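Local atomic coordinates of conserved exported protein (Bacteroides fragilis, PDB entry 3CLW), a protein that is of unknown function but probably belongs to the glycoside hydrolases and may cleave O-glycosidic bonds of carbohydrates. Residues G335-R340 against I443-E448; V464-I469 against A488-T493; D155-F160 against Y208-E213. One frame throughout, in Å; residues are numbered along the deposited sequence.

In the fold
Following the chain from the N terminus, contact 3 closes first: 47 residues separate its two segments, and it joins two neighbouring helices on the outside of the TIM barrel. Contact 1 closes next, its 102-residue interval carrying the chain from barrel helix 328-347 into the beta-rich C-terminal part. Contact 2 pairs two strands of that part across 18 residues. The three intervals run in series, so none nests or crosses. Contacts 1 and 2 have centres 9 Å apart and touch directly, Tyr445 O lying 2.7 Å from Arg489 NH1 in a probable hydrogen bond. Contact 3 lies beyond the chain's centre, its centre 43 Å from that of contact 1.

Contact 1: residues G335-R340 against I443-E448; sequences GLYVAR and INYSKE
The guanidinium of Arg340 lies flat on one face of the Tyr445 ring, their planes 15° apart and their centres separated by 4.5 Å. The stack is offset: Tyr445 OH sits over the middle of the guanidinium, while Arg340 CD lies above the rim of the phenol. Arg489 supplies a cation-pi contact on the opposite face of the same ring. At the ring edge, Leu336 O approaches Tyr445 CE1 in plane at 3.6 Å, and Tyr337 CE2 borders the guanidinium in its own plane. With CG anti to the backbone N, Arg340 is nearly extended until chi3 (72°), where the chain bends and lays its end over the phenol. Although Arg340 NH2 and Tyr445 OH are 3.5 Å apart, the angle is too poor for a hydrogen bond; instead the Glu321 carboxylate takes a salt bridge from the arginine and a hydrogen bond with the tyrosine, which would fix both groups in the stack. Beneath this polar end the contact is apolar. Ile443 CD1 reaches Ala339 CB at 3.9 Å and packs closely against the helix backbone, 3.2 Å from Ala339 O. Its other branch, CG2, meets Leu336 CD2 at 3.9 Å, the two side chains running antiparallel to each other. A buried seam between helix 328-347 and the end of strand 438-444 results, consistent with the barrel-to-beta-domain interface of family 30 glycoside hydrolases.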
# COMPACT_ATOMS: atom_id res chain seq x y z
N GLY A 335 9.42 -11.76 -5.80
CA GLY A 335 9.60 -11.43 -4.40
C GLY A 335 10.73 -10.44 -4.11
O GLY A 335 10.57 -9.50 -3.34
N LEU A 336 11.90 -10.66 -4.73
CA LEU A 336 13.03 -9.75 -4.57
C LEU A 336 12.85 -8.42 -5.32
O LEU A 336 13.30 -7.40 -4.83
CB LEU A 336 14.34 -10.41 -5.01
CG LEU A 336 14.85 -11.62 -4.24
CD1 LEU A 336 15.79 -12.39 -5.14
CD2 LEU A 336 15.54 -11.22 -2.94
N TYR A 337 12.20 -8.43 -6.48
CA TYR A 337 11.92 -7.20 -7.22
C TYR A 337 11.09 -6.22 -6.37
O TYR A 337 11.37 -5.00 -6.33
CB TYR A 337 11.18 -7.55 -8.50
CG TYR A 337 10.85 -6.40 -9.44
CD1 TYR A 337 9.62 -5.75 -9.38
CD2 TYR A 337 11.76 -6.00 -10.45
CE1 TYR A 337 9.29 -4.73 -10.24
CE2 TYR A 337 11.43 -4.98 -11.35
CZ TYR A 337 10.19 -4.34 -11.23
OH TYR A 337 9.84 -3.33 -12.10
N VAL A 338 10.09 -6.76 -5.67
CA VAL A 338 9.20 -5.95 -4.88
C VAL A 338 9.87 -5.57 -3.58
O VAL A 338 9.73 -4.46 -3.14
CB VAL A 338 7.83 -6.63 -4.62
CG1 VAL A 338 6.94 -5.75 -3.78
CG2 VAL A 338 7.13 -6.94 -5.93
N ALA A 339 10.60 -6.50 -2.97
CA ALA A 339 11.38 -6.16 -1.77
C ALA A 339 12.33 -4.97 -2.03
O ALA A 339 12.62 -4.21 -1.14
CB ALA A 339 12.13 -7.35 -1.25
N ARG A 340 12.83 -4.85 -3.25
CA ARG A 340 13.70 -3.74 -3.65
C ARG A 340 12.93 -2.41 -3.72
O ARG A 340 13.42 -1.37 -3.25
CB ARG A 340 14.36 -4.03 -5.01
CG ARG A 340 15.17 -2.84 -5.56
CD ARG A 340 16.07 -3.24 -6.71
NE ARG A 340 15.30 -3.52 -7.91
CZ ARG A 340 15.86 -3.74 -9.09
NH1 ARG A 340 17.19 -3.72 -9.21
NH2 ARG A 340 15.10 -3.97 -10.15
N ILE A 443 18.59 -7.32 1.84
CA ILE A 443 18.30 -7.98 0.57
C ILE A 443 19.59 -8.29 -0.14
O ILE A 443 20.36 -7.37 -0.45
CB ILE A 443 17.43 -7.11 -0.38
CG1 ILE A 443 16.19 -6.59 0.35
CG2 ILE A 443 17.08 -7.90 -1.66
CD1 ILE A 443 15.48 -5.48 -0.40
N ASN A 444 19.80 -9.58 -0.42
CA ASN A 444 20.90 -10.00 -1.27
C ASN A 444 20.42 -10.21 -2.71
O ASN A 444 19.94 -11.29 -3.09
CB ASN A 444 21.59 -11.26 -0.73
CG ASN A 444 22.88 -11.59 -1.48
OD1 ASN A 444 23.16 -11.02 -2.54
ND2 ASN A 444 23.66 -12.51 -0.95
N TYR A 445 20.58 -9.15 -3.51
CA TYR A 445 20.03 -9.12 -4.86
C TYR A 445 20.96 -9.82 -5.83
O TYR A 445 20.55 -10.14 -6.95
CB TYR A 445 19.77 -7.68 -5.31
CG TYR A 445 18.66 -7.55 -6.31
CD1 TYR A 445 17.33 -7.52 -5.89
CD2 TYR A 445 18.92 -7.47 -7.68
CE1 TYR A 445 16.29 -7.40 -6.79
CE2 TYR A 445 17.89 -7.37 -8.60
CZ TYR A 445 16.56 -7.33 -8.13
OH TYR A 445 15.51 -7.23 -9.02
N SER A 446 22.21 -10.02 -5.41
CA SER A 446 23.25 -10.59 -6.28
C SER A 446 23.09 -12.10 -6.36
O SER A 446 22.35 -12.71 -5.57
CB SER A 446 24.64 -10.27 -5.72
OG SER A 446 24.95 -11.13 -4.63
N LYS A 447 23.81 -12.71 -7.31
CA LYS A 447 23.84 -14.17 -7.46
C LYS A 447 24.92 -14.86 -6.62
O LYS A 447 25.15 -16.06 -6.78
CB LYS A 447 24.03 -14.55 -8.92
CG LYS A 447 22.80 -14.38 -9.77
CD LYS A 447 23.16 -14.50 -11.24
CE LYS A 447 23.51 -13.14 -11.83
NZ LYS A 447 23.23 -13.13 -13.30
N GLU A 448 25.53 -14.11 -5.71
CA GLU A 448 26.57 -14.66 -4.85
C GLU A 448 26.19 -14.55 -3.38
O GLU A 448 25.72 -13.51 -2.93
CB GLU A 448 27.91 -13.92 -5.08

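Contact 2: residues V464-I469 against A488-T493; sequences VYLTTI and ARSVAT
Tyr465 and Thr493 form a hydrogen-bonded pair of an antiparallel beta ladder in the C-terminal beta-rich part, the strand directions differing by 160°. Both of their backbone bonds, Tyr465 N to Thr493 O and Thr493 N to Tyr465 O, measure 2.8 Å; in the next such pair Thr467 N to Val491 O and Val491 N to Thr467 O are each 3.0 Å. Thr467 and Thr493 adopt almost the same rotamer, chi1 near -57°, which turns each OG1 back beside its own backbone N; both residues lie on the face that holds Tyr465 and Val491. There both hydroxyls bind Asn398 of helix 391-400, Thr467 through ND2 and Thr493 through the backbone O, while Val491 packs on the same helix. The Tyr465 ring edge passes Thr493 O with CD2 at 3.7 Å. On the other face Leu466 lays CD1 against Ala492 CB, 3.8 Å away, in the non-hydrogen-bonded pair. At the end of the ladder, Thr468 OG1 stands between backbone N and carbonyl carbon, bound by Asp470 N; with OG1 so placed, Thr468 CG2 lies anti to the carbonyl carbon and touches Ser490 CB at 3.8 Å. Arg489, with phi 57°, and Ser490 stand opposite the single residue Asn444 of strand 438-444, a G1 beta bulge on the strand's other edge. Where the strands part, a water bridges them, accepting from Ile469 N at 2.9 Å and donating to Arg489 O at 2.8 Å.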
# COMPACT_ATOMS: atom_id res chain seq x y z
N VAL A 464 17.26 -14.92 13.04
CA VAL A 464 17.29 -14.73 11.61
C VAL A 464 16.07 -15.41 11.00
O VAL A 464 15.71 -16.54 11.37
CB VAL A 464 18.59 -15.26 10.99
CG1 VAL A 464 18.53 -15.26 9.48
CG2 VAL A 464 19.77 -14.46 11.48
N TYR A 465 15.43 -14.67 10.07
CA TYR A 465 14.27 -15.14 9.30
C TYR A 465 14.57 -14.91 7.83
O TYR A 465 14.97 -13.81 7.45
CB TYR A 465 13.03 -14.37 9.73
CG TYR A 465 12.76 -14.46 11.21
CD1 TYR A 465 11.92 -15.46 11.73
CD2 TYR A 465 13.35 -13.56 12.11
CE1 TYR A 465 11.66 -15.53 13.12
CE2 TYR A 465 13.09 -13.63 13.48
CZ TYR A 465 12.27 -14.62 13.98
OH TYR A 465 12.01 -14.69 15.35
N LEU A 466 14.36 -15.94 7.02
CA LEU A 466 14.93 -16.00 5.67
C LEU A 466 13.93 -16.43 4.60
O LEU A 466 13.23 -17.45 4.77
CB LEU A 466 16.10 -16.98 5.69
CG LEU A 466 17.15 -17.00 4.59
CD1 LEU A 466 17.82 -15.65 4.50
CD2 LEU A 466 18.19 -18.06 4.89
N THR A 467 13.86 -15.63 3.53
CA THR A 467 13.07 -15.90 2.33
C THR A 467 13.98 -16.10 1.10
O THR A 467 14.79 -15.24 0.75
CB THR A 467 12.05 -14.76 2.03
OG1 THR A 467 11.20 -14.57 3.16
CG2 THR A 467 11.17 -15.10 0.82
N THR A 468 13.86 -17.26 0.47
CA THR A 468 14.63 -17.57 -0.71
C THR A 468 13.72 -18.27 -1.71
O THR A 468 12.49 -18.37 -1.50
CB THR A 468 15.80 -18.54 -0.39
OG1 THR A 468 15.25 -19.80 0.03
CG2 THR A 468 16.69 -17.99 0.69
N ILE A 469 14.32 -18.76 -2.79
CA ILE A 469 13.61 -19.64 -3.73
C ILE A 469 12.99 -20.85 -3.03
O ILE A 469 11.94 -21.30 -3.44
CB ILE A 469 14.53 -20.07 -4.96
CG1 ILE A 469 13.70 -20.76 -6.04
CG2 ILE A 469 15.66 -20.97 -4.52
CD1 ILE A 469 14.46 -21.11 -7.30
N ALA A 488 22.63 -15.97 -1.77
CA ALA A 488 22.34 -15.24 -3.00
C ALA A 488 20.84 -15.22 -3.19
O ALA A 488 20.17 -16.19 -2.83
CB ALA A 488 22.98 -15.92 -4.16
N ARG A 489 20.31 -14.13 -3.73
CA ARG A 489 18.90 -14.01 -4.08
C ARG A 489 17.89 -14.26 -2.90
O ARG A 489 16.91 -15.02 -3.02
CB ARG A 489 18.61 -14.87 -5.32
CG ARG A 489 19.55 -14.55 -6.50
CD ARG A 489 19.33 -13.12 -7.00
NE ARG A 489 18.09 -13.04 -7.76
CZ ARG A 489 17.52 -11.91 -8.16
NH1 ARG A 489 18.07 -10.74 -7.88
NH2 ARG A 489 16.37 -11.96 -8.84
N SER A 490 18.16 -13.56 -1.79
CA SER A 490 17.43 -13.76 -0.55
C SER A 490 17.07 -12.46 0.13
O SER A 490 17.72 -11.44 -0.11
CB SER A 490 18.29 -14.56 0.42
OG SER A 490 19.35 -13.77 0.94
N VAL A 491 16.06 -12.51 1.00
CA VAL A 491 15.81 -11.45 1.97
C VAL A 491 15.93 -12.02 3.38
O VAL A 491 15.32 -13.04 3.69
CB VAL A 491 14.43 -10.81 1.78
CG1 VAL A 491 14.35 -9.52 2.59
CG2 VAL A 491 14.17 -10.53 0.33
N ALA A 492 16.72 -11.38 4.23
CA ALA A 492 16.86 -11.82 5.64
C ALA A 492 16.40 -10.73 6.56
O ALA A 492 16.71 -9.56 6.33
CB ALA A 492 18.31 -12.16 5.97
N THR A 493 15.62 -11.10 7.56
CA THR A 493 15.37 -10.20 8.68
C THR A 493 16.15 -10.70 9.89
O THR A 493 16.08 -11.90 10.21
CB THR A 493 13.91 -10.09 8.99
OG1 THR A 493 13.26 -9.67 7.80
CG2 THR A 493 13.67 -9.04 10.10
O HOH W 1 16.96 -17.82 -3.54

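Contact 3: residues D155-F160 against Y208-E213; sequences DKFDDF and YRMVEE
Phe157 fills the tight part of this contact, wedged between Arg209 and Met210 where helix 157-173 starts beside helix 204-221. Arg209 crosses one face of the phenyl ring: its CD stands over the ring centre, 6° off the normal, a CH-pi contact, and beyond the bend at chi3 (78°) the guanidinium lies flat on the ring, planes 22° apart. The charged end sits toward the rim, with Arg209 NH1 3.4 Å from both CD1 and CE1 of Phe157, and the charge makes a cation-pi contact with the ring, Arg209 CZ lying 4.1 Å from its centroid. NH1 also donates to Asn154 O, just before the helix, which would limit how far the guanidinium can slide or turn. Met210, folded at chi2 and chi3, brings SD obliquely to Phe157 CD2 at 3.6 Å, and its CE reaches Phe160 CD2, also at 3.6 Å. The sulfur thus makes Met-aromatic contacts with two buried rings one helical turn apart. Against these buried residues stand the partly exposed Asp158 and Glu213, where fewer atoms meet and no bond or stack joins them. Glu213 lays CG against Phe157 CB at 3.8 Å, and its OE1 meets the methylene CB of Asp158 at 3.5 Å. The Asp158 carboxylate leads away to a salt bridge with Arg162 on its own helix, and the like charges stay apart, Asp158 OD2 5.3 Å from Glu213 OE1. With parallel strands 125-128, 178-182 and 226-232 adjacent in that order, these are successive outer helices of a TIM barrel, joined by an arginine-phenylalanine stack and two Met-aromatic contacts.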
# COMPACT_ATOMS: atom_id res chain seq x y z
N ASP A 155 -21.72 21.10 -7.28
CA ASP A 155 -22.26 21.37 -5.97
C ASP A 155 -22.31 20.11 -5.11
O ASP A 155 -23.04 20.09 -4.12
CB ASP A 155 -23.67 21.93 -6.13
CG ASP A 155 -24.63 20.91 -6.72
OD1 ASP A 155 -24.17 19.98 -7.43
OD2 ASP A 155 -25.85 21.04 -6.46
N LYS A 156 -21.58 19.07 -5.49
CA LYS A 156 -21.61 17.80 -4.73
C LYS A 156 -20.30 17.43 -4.03
O LYS A 156 -20.12 16.30 -3.58
CB LYS A 156 -22.11 16.61 -5.60
CG LYS A 156 -23.37 16.86 -6.43
CD LYS A 156 -24.66 16.84 -5.61
CE LYS A 156 -25.88 16.53 -6.51
NZ LYS A 156 -26.03 17.42 -7.73
N PHE A 157 -19.36 18.37 -3.95
CA PHE A 157 -18.14 18.14 -3.20
C PHE A 157 -18.51 18.02 -1.74
O PHE A 157 -17.97 17.17 -1.05
CB PHE A 157 -17.09 19.22 -3.42
CG PHE A 157 -16.45 19.21 -4.80
CD1 PHE A 157 -17.19 19.56 -5.93
CD2 PHE A 157 -15.12 18.88 -4.96
CE1 PHE A 157 -16.57 19.60 -7.22
CE2 PHE A 157 -14.51 18.91 -6.24
CZ PHE A 157 -15.24 19.28 -7.36
N ASP A 158 -19.45 18.83 -1.27
CA ASP A 158 -19.88 18.71 0.12
C ASP A 158 -20.69 17.43 0.39
O ASP A 158 -20.45 16.75 1.39
CB ASP A 158 -20.61 19.98 0.59
CG ASP A 158 -21.88 20.24 -0.18
OD1 ASP A 158 -21.96 19.99 -1.41
OD2 ASP A 158 -22.83 20.71 0.45
N ASP A 159 -21.63 17.11 -0.51
CA ASP A 159 -22.40 15.87 -0.45
C ASP A 159 -21.49 14.63 -0.40
O ASP A 159 -21.69 13.72 0.42
CB ASP A 159 -23.36 15.74 -1.65
CG ASP A 159 -24.28 16.93 -1.78
OD1 ASP A 159 -25.47 16.80 -1.46
OD2 ASP A 159 -23.83 18.00 -2.18
N PHE A 160 -20.50 14.60 -1.29
CA PHE A 160 -19.57 13.49 -1.35
C PHE A 160 -18.74 13.41 -0.06
O PHE A 160 -18.66 12.34 0.57
CB PHE A 160 -18.71 13.57 -2.61
CG PHE A 160 -17.77 12.41 -2.80
CD1 PHE A 160 -18.11 11.13 -2.39
CD2 PHE A 160 -16.54 12.62 -3.42
CE1 PHE A 160 -17.23 10.05 -2.56
CE2 PHE A 160 -15.64 11.55 -3.63
CZ PHE A 160 -16.01 10.24 -3.18
N TYR A 208 -8.21 20.01 -4.11
CA TYR A 208 -8.24 21.03 -3.07
C TYR A 208 -9.64 21.16 -2.48
O TYR A 208 -9.81 21.24 -1.26
CB TYR A 208 -7.68 22.38 -3.60
CG TYR A 208 -7.77 23.52 -2.60
CD1 TYR A 208 -6.68 23.91 -1.86
CD2 TYR A 208 -8.99 24.18 -2.39
CE1 TYR A 208 -6.78 24.96 -0.93
CE2 TYR A 208 -9.11 25.23 -1.47
CZ TYR A 208 -8.01 25.61 -0.75
OH TYR A 208 -8.14 26.65 0.15
N ARG A 209 -10.65 21.17 -3.34
CA ARG A 209 -12.02 21.26 -2.88
C ARG A 209 -12.43 20.05 -2.05
O ARG A 209 -13.08 20.22 -1.03
CB ARG A 209 -13.03 21.44 -4.03
CG ARG A 209 -13.12 22.83 -4.58
CD ARG A 209 -14.38 23.01 -5.45
NE ARG A 209 -15.62 23.19 -4.67
CZ ARG A 209 -16.85 23.16 -5.21
NH1 ARG A 209 -17.03 22.93 -6.51
NH2 ARG A 209 -17.90 23.35 -4.44
N MET A 210 -12.04 18.84 -2.49
CA MET A 210 -12.36 17.65 -1.75
C MET A 210 -11.71 17.74 -0.37
O MET A 210 -12.35 17.46 0.64
CB MET A 210 -11.97 16.39 -2.52
CG MET A 210 -13.07 15.89 -3.55
SD MET A 210 -14.79 15.93 -2.95
CE MET A 210 -14.57 14.95 -1.44
N VAL A 211 -10.46 18.17 -0.31
CA VAL A 211 -9.81 18.35 0.99
C VAL A 211 -10.58 19.36 1.86
O VAL A 211 -10.88 19.09 3.01
CB VAL A 211 -8.32 18.72 0.87
CG1 VAL A 211 -7.73 19.02 2.24
CG2 VAL A 211 -7.56 17.59 0.21
N GLU A 212 -10.92 20.49 1.27
CA GLU A 212 -11.62 21.54 1.97
C GLU A 212 -12.95 21.03 2.52
O GLU A 212 -13.25 21.22 3.70
CB GLU A 212 -11.81 22.72 1.01
CG GLU A 212 -12.65 23.88 1.50
CD GLU A 212 -12.61 25.07 0.50
OE1 GLU A 212 -12.92 24.89 -0.72
OE2 GLU A 212 -12.20 26.17 0.94
N GLU A 213 -13.74 20.37 1.67
CA GLU A 213 -15.04 19.87 2.11
C GLU A 213 -14.94 18.72 3.14
O GLU A 213 -15.73 18.67 4.12
CB GLU A 213 -15.90 19.47 0.90
CG GLU A 213 -16.24 20.62 -0.04
CD GLU A 213 -16.97 21.79 0.63
OE1 GLU A 213 -17.73 21.61 1.61
OE2 GLU A 213 -16.80 22.93 0.16